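Local atomic coordinates of acetyl xylan esterase (Paenibacillus sp. R4, PDB entry 6AGQ), a protein that probably removes acetyl groups from acetylated xylan and related esters, as a cold-active carbohydrate esterase of the alpha/beta-hydrolase fold. Residues Trp73-Lys78 with Gln107-Gly112; Ser85-Val90 with Met111-Leu116. One frame throughout, in Å; residues are numbered along the deposited sequence.

Interaction 1 of 2, residues Trp73-Lys78 with Gln107-Gly112; sequences WYVTPK and QWASMG
Pro77, the last residue of strand 69-77, lays its ring against the C-terminal turn of helix 106-110. Following that ring outward, CB stays 4.1 Å from Ala109 O, at the margin of contact. CG does most of the touching: it comes to 3.6 Å from Ala109 O and also lies 3.9 Å from Gly112 CA, so the ring rests on the backbone where the helix ends. CD, closing the ring back to the backbone N, packs on Met113 O. The Ala109 carbonyl is already taken, since its O accepts the amide of Gly112 in the Schellman motif that closes the helix, with Gly112 at positive phi as the C-prime residue.

Beside this, the methyl of Ala109 points toward the strand. Its CB meets Val75 CG1 at 4.1 Å and stands equally far from Pro77 N. Val75 turns CG1 opposite its own backbone N (chi1 178°), which carries this branch to the helix; Ile55 of strand 55-63 touches both Val75 and Ala109. Thr76 faces away, and its OG1 donates a hydrogen bond to Pro77 O from above the carbonyl plane.

No hydrogen bond crosses between the segments: the contact is van der Waals packing, with the proline ring also lying on a carbonyl oxygen.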
loop_
_atom_site.group_PDB
_atom_site.type_symbol
_atom_site.label_atom_id
_atom_site.label_comp_id
_atom_site.label_asym_id
_atom_site.label_seq_id
_atom_site.Cartn_x
_atom_site.Cartn_y
_atom_site.Cartn_z
ATOM N N TRP A 73 -14.639 -35.866 2.195
ATOM C CA TRP A 73 -13.739 -36.780 2.824
ATOM C C TRP A 73 -14.421 -37.180 4.113
ATOM O O TRP A 73 -14.809 -36.323 4.845
ATOM C CB TRP A 73 -12.387 -36.150 3.169
ATOM C CG TRP A 73 -11.484 -35.696 2.081
ATOM C CD1 TRP A 73 -11.025 -34.456 1.914
ATOM C CD2 TRP A 73 -10.843 -36.509 1.083
ATOM N NE1 TRP A 73 -10.147 -34.410 0.865
ATOM C CE2 TRP A 73 -10.032 -35.656 0.317
ATOM C CE3 TRP A 73 -10.900 -37.857 0.754
ATOM C CZ2 TRP A 73 -9.264 -36.108 -0.807
ATOM C CZ3 TRP A 73 -10.118 -38.326 -0.341
ATOM C CH2 TRP A 73 -9.323 -37.433 -1.106
ATOM N N TYR A 74 -14.488 -38.479 4.378
ATOM C CA TYR A 74 -15.073 -39.041 5.587
ATOM C C TYR A 74 -13.957 -39.854 6.233
ATOM O O TYR A 74 -13.313 -40.637 5.572
ATOM C CB TYR A 74 -16.252 -39.959 5.246
ATOM C CG TYR A 74 -16.854 -40.686 6.441
ATOM C CD1 TYR A 74 -17.479 -39.961 7.463
ATOM C CD2 TYR A 74 -16.884 -42.056 6.506
ATOM C CE1 TYR A 74 -18.044 -40.562 8.554
ATOM C CE2 TYR A 74 -17.465 -42.707 7.616
ATOM C CZ TYR A 74 -18.032 -41.945 8.638
ATOM O OH TYR A 74 -18.607 -42.531 9.741
ATOM N N VAL A 75 -13.692 -39.597 7.487
ATOM C CA VAL A 75 -12.539 -40.136 8.218
ATOM C C VAL A 75 -13.055 -40.738 9.526
ATOM O O VAL A 75 -13.904 -40.105 10.254
ATOM C CB VAL A 75 -11.494 -39.019 8.510
ATOM C CG1 VAL A 75 -10.358 -39.548 9.299
ATOM C CG2 VAL A 75 -10.931 -38.416 7.222
ATOM N N THR A 76 -12.591 -41.950 9.828
ATOM C CA THR A 76 -12.864 -42.596 11.154
ATOM C C THR A 76 -11.610 -43.253 11.746
ATOM O O THR A 76 -10.675 -43.624 10.988
ATOM C CB THR A 76 -13.965 -43.690 11.093
ATOM O OG1 THR A 76 -13.421 -44.889 10.580
ATOM C CG2 THR A 76 -15.086 -43.290 10.209
ATOM N N PRO A 77 -11.576 -43.401 13.093
ATOM C CA PRO A 77 -10.533 -44.245 13.669
ATOM C C PRO A 77 -10.522 -45.626 12.985
ATOM O O PRO A 77 -11.586 -46.133 12.644
ATOM C CB PRO A 77 -10.957 -44.399 15.115
ATOM C CG PRO A 77 -12.013 -43.366 15.370
ATOM C CD PRO A 77 -12.658 -43.127 14.060
ATOM N N LYS A 78 -9.347 -46.199 12.711
ATOM C CA LYS A 78 -9.307 -47.511 12.065
ATOM C C LYS A 78 -9.900 -48.563 13.027
ATOM O O LYS A 78 -10.009 -48.332 14.243
ATOM C CB LYS A 78 -7.880 -47.915 11.652
ATOM C CG LYS A 78 -6.909 -48.134 12.816
ATOM C CD LYS A 78 -5.828 -49.158 12.467
ATOM C CE LYS A 78 -4.719 -49.228 13.516
ATOM N NZ LYS A 78 -5.262 -49.362 14.904
ATOM N N GLN A 107 -7.055 -35.014 13.996
ATOM C CA GLN A 107 -7.361 -34.558 15.336
ATOM C C GLN A 107 -8.673 -35.114 15.857
ATOM O O GLN A 107 -8.723 -35.639 16.962
ATOM C CB GLN A 107 -7.451 -33.047 15.421
ATOM C CG GLN A 107 -7.135 -32.268 14.144
ATOM C CD GLN A 107 -7.481 -30.811 14.281
ATOM O OE1 GLN A 107 -7.570 -30.290 15.396
ATOM N NE2 GLN A 107 -7.694 -30.144 13.155
ATOM N N TRP A 108 -9.731 -35.036 15.044
ATOM C CA TRP A 108 -11.048 -35.551 15.450
ATOM C C TRP A 108 -11.022 -37.044 15.559
ATOM O O TRP A 108 -11.487 -37.551 16.567
ATOM C CB TRP A 108 -12.099 -35.103 14.493
ATOM C CG TRP A 108 -12.034 -33.619 14.280
ATOM C CD1 TRP A 108 -11.889 -33.000 13.100
ATOM C CD2 TRP A 108 -12.097 -32.586 15.282
ATOM N NE1 TRP A 108 -11.821 -31.668 13.273
ATOM C CE2 TRP A 108 -11.997 -31.367 14.601
ATOM C CE3 TRP A 108 -12.265 -32.580 16.687
ATOM C CZ2 TRP A 108 -12.021 -30.121 15.257
ATOM C CZ3 TRP A 108 -12.318 -31.350 17.353
ATOM C CH2 TRP A 108 -12.187 -30.132 16.634
ATOM N N ALA A 109 -10.398 -37.746 14.583
ATOM C CA ALA A 109 -10.317 -39.177 14.636
ATOM C C ALA A 109 -9.514 -39.686 15.824
ATOM O O ALA A 109 -9.862 -40.697 16.445
ATOM C CB ALA A 109 -9.741 -39.737 13.341
ATOM N N SER A 110 -8.432 -39.006 16.158
ATOM C CA SER A 110 -7.644 -39.413 17.308
ATOM C C SER A 110 -8.402 -39.261 18.620
ATOM O O SER A 110 -8.082 -39.943 19.580
ATOM C CB SER A 110 -6.311 -38.648 17.346
ATOM O OG SER A 110 -6.534 -37.387 17.942
ATOM N N MET A 111 -9.425 -38.413 18.674
ATOM C CA MET A 111 -10.337 -38.386 19.853
ATOM C C MET A 111 -11.465 -39.399 19.793
ATOM O O MET A 111 -12.435 -39.306 20.578
ATOM C CB MET A 111 -10.981 -36.999 20.043
ATOM C CG MET A 111 -10.003 -35.846 20.107
ATOM S SD MET A 111 -10.820 -34.271 19.894
ATOM C CE MET A 111 -11.640 -34.079 21.476
ATOM N N GLY A 112 -11.396 -40.332 18.854
ATOM C CA GLY A 112 -12.422 -41.373 18.704
ATOM C C GLY A 112 -13.680 -40.930 17.950
ATOM O O GLY A 112 -14.754 -41.451 18.172
#

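Interaction 2 of 2, residues Ser85-Val90 with Met111-Leu116; sequences SLPVLV and MGMAAL
Val88, Leu89 and Val90 pair with Ala114, Ala115 and Leu116 as parallel strands, the short axes 4.6 Å apart at their closest and 22° from aligned. Three backbone hydrogen bonds join them: Ala114 N to Pro87 O, Leu89 N to Ala114 O at 3.1 Å, and Leu116 N to Leu89 O at 2.8 Å. CA-H...O contacts fill in between, among them Ala115 CA to Leu89 O.

On one face Val88 sets CG2 anti to its backbone N, which brings this methyl to 3.9 Å from Ala114 CB. Further along, Val90 CG2 lies 4.4 Å from Leu116 CD2, and Val168 of helix 153-170 covers Val88, Val90 and Leu116 together. Leu89 and Ala115 occupy the other face, where Trp108 of helix 106-110 touches both.

Met113, just ahead of its strand, reaches two residues of the neighbouring segment. Its CG sits 3.7 Å from Pro87 CG, the two side chains crossing at about a right angle. The chain then bends at chi3 (47°), placing the terminal CE 4.0 Å from Leu89 CB and equally close to Leu89 CD1. The same side chain packs on Trp108 and on Ile317 of helix 309-320. An alanine here would lack CG, SD and CE, and would probably leave Pro87 CG and Leu89 without their partner and open a gap beside Trp108 and Ile317.

At the start of the pairing Leu86 CD2 and Pro87 CD both approach Gly112 O. Strand 86-92, helix 106-110 and strand 114-118 make a beta-alpha-beta unit, and the two parallel strands with helices on both faces are characteristic of the central sheet of the alpha/beta-hydrolase fold.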
loop_
_atom_site.group_PDB
_atom_site.type_symbol
_atom_site.label_atom_id
_atom_site.label_comp_id
_atom_site.label_asym_id
_atom_site.label_seq_id
_atom_site.Cartn_x
_atom_site.Cartn_y
_atom_site.Cartn_z
ATOM N N SER A 85 -22.115 -45.908 17.615
ATOM C CA SER A 85 -21.144 -45.669 18.701
ATOM C C SER A 85 -20.269 -44.397 18.562
ATOM O O SER A 85 -19.885 -43.798 19.570
ATOM C CB SER A 85 -20.225 -46.878 18.881
ATOM O OG SER A 85 -19.383 -47.083 17.743
ATOM N N LEU A 86 -19.986 -43.978 17.341
ATOM C CA LEU A 86 -19.008 -42.941 17.115
ATOM C C LEU A 86 -19.676 -41.587 17.085
ATOM O O LEU A 86 -20.560 -41.357 16.238
ATOM C CB LEU A 86 -18.257 -43.132 15.769
ATOM C CG LEU A 86 -17.348 -44.347 15.651
ATOM C CD1 LEU A 86 -16.593 -44.303 14.349
ATOM C CD2 LEU A 86 -16.344 -44.454 16.782
ATOM N N PRO A 87 -19.213 -40.665 17.923
ATOM C CA PRO A 87 -19.621 -39.263 17.682
ATOM C C PRO A 87 -19.093 -38.727 16.344
ATOM O O PRO A 87 -18.245 -39.364 15.713
ATOM C CB PRO A 87 -19.077 -38.498 18.906
ATOM C CG PRO A 87 -18.119 -39.425 19.600
ATOM C CD PRO A 87 -18.303 -40.816 19.074
ATOM N N VAL A 88 -19.645 -37.622 15.857
ATOM C CA VAL A 88 -19.290 -37.168 14.516
ATOM C C VAL A 88 -19.223 -35.650 14.426
ATOM O O VAL A 88 -20.016 -34.965 15.002
ATOM C CB VAL A 88 -20.192 -37.768 13.388
ATOM C CG1 VAL A 88 -21.623 -37.300 13.444
ATOM C CG2 VAL A 88 -19.668 -37.444 12.001
ATOM N N LEU A 89 -18.244 -35.165 13.667
ATOM C CA LEU A 89 -18.058 -33.765 13.394
ATOM C C LEU A 89 -18.189 -33.491 11.880
ATOM O O LEU A 89 -17.567 -34.155 11.010
ATOM C CB LEU A 89 -16.704 -33.347 13.939
ATOM C CG LEU A 89 -16.483 -31.848 13.996
ATOM C CD1 LEU A 89 -15.688 -31.509 15.232
ATOM C CD2 LEU A 89 -15.809 -31.327 12.722
ATOM N N VAL A 90 -19.005 -32.517 11.549
ATOM C CA VAL A 90 -19.131 -32.080 10.138
ATOM C C VAL A 90 -18.511 -30.717 10.017
ATOM O O VAL A 90 -18.916 -29.727 10.706
ATOM C CB VAL A 90 -20.628 -32.113 9.685
ATOM C CG1 VAL A 90 -20.784 -31.584 8.280
ATOM C CG2 VAL A 90 -21.170 -33.547 9.729
ATOM N N MET A 111 -9.425 -38.413 18.674
ATOM C CA MET A 111 -10.337 -38.386 19.853
ATOM C C MET A 111 -11.465 -39.399 19.793
ATOM O O MET A 111 -12.435 -39.306 20.578
ATOM C CB MET A 111 -10.981 -36.999 20.043
ATOM C CG MET A 111 -10.003 -35.846 20.107
ATOM S SD MET A 111 -10.820 -34.271 19.894
ATOM C CE MET A 111 -11.640 -34.079 21.476
ATOM N N GLY A 112 -11.396 -40.332 18.854
ATOM C CA GLY A 112 -12.422 -41.373 18.704
ATOM C C GLY A 112 -13.680 -40.930 17.950
ATOM O O GLY A 112 -14.754 -41.451 18.172
ATOM N N MET A 113 -13.554 -39.981 17.052
ATOM C CA MET A 113 -14.719 -39.450 16.360
ATOM C C MET A 113 -14.607 -39.695 14.904
ATOM O O MET A 113 -13.523 -39.778 14.365
ATOM C CB MET A 113 -14.813 -37.959 16.607
ATOM C CG MET A 113 -15.281 -37.657 18.012
ATOM S SD MET A 113 -14.783 -36.041 18.616
ATOM C CE MET A 113 -15.180 -34.922 17.262
ATOM N N ALA A 114 -15.743 -39.783 14.245
ATOM C CA ALA A 114 -15.790 -39.685 12.808
ATOM C C ALA A 114 -15.784 -38.224 12.410
ATOM O O ALA A 114 -16.141 -37.373 13.202
ATOM C CB ALA A 114 -17.040 -40.352 12.296
ATOM N N ALA A 115 -15.396 -37.916 11.172
ATOM C CA ALA A 115 -15.504 -36.565 10.697
ATOM C C ALA A 115 -15.748 -36.521 9.202
ATOM O O ALA A 115 -15.178 -37.324 8.429
ATOM C CB ALA A 115 -14.248 -35.755 11.079
ATOM N N LEU A 116 -16.526 -35.536 8.781
ATOM C CA LEU A 116 -16.813 -35.337 7.343
ATOM C C LEU A 116 -16.509 -33.892 6.995
ATOM O O LEU A 116 -17.005 -32.969 7.662
ATOM C CB LEU A 116 -18.299 -35.661 7.031
ATOM C CG LEU A 116 -18.861 -35.240 5.651
ATOM C CD1 LEU A 116 -18.389 -36.162 4.537
ATOM C CD2 LEU A 116 -20.378 -35.268 5.781
#

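How the interactions relate
The centres of interactions 1 and 2 lie about 6 Å apart, on the same side of the chain's centre. Along the chain strand 69-77 comes first, then strand 86-92, helix 106-110 and strand 114-118; both contacts end on the same part of the chain and share Met111 and Gly112. In the sheet, strand 114-118 lies between its antiparallel neighbour 69-77 and its parallel neighbour 86-92. A probable hydrogen bond from Ala115 N to Val75 O ties it to the former, while another from Met113 N to Trp108 O belongs to the helix end. The two contacts thus sit where the antiparallel part of the sheet meets the parallel part, with the helix end leading directly into strand 114-118.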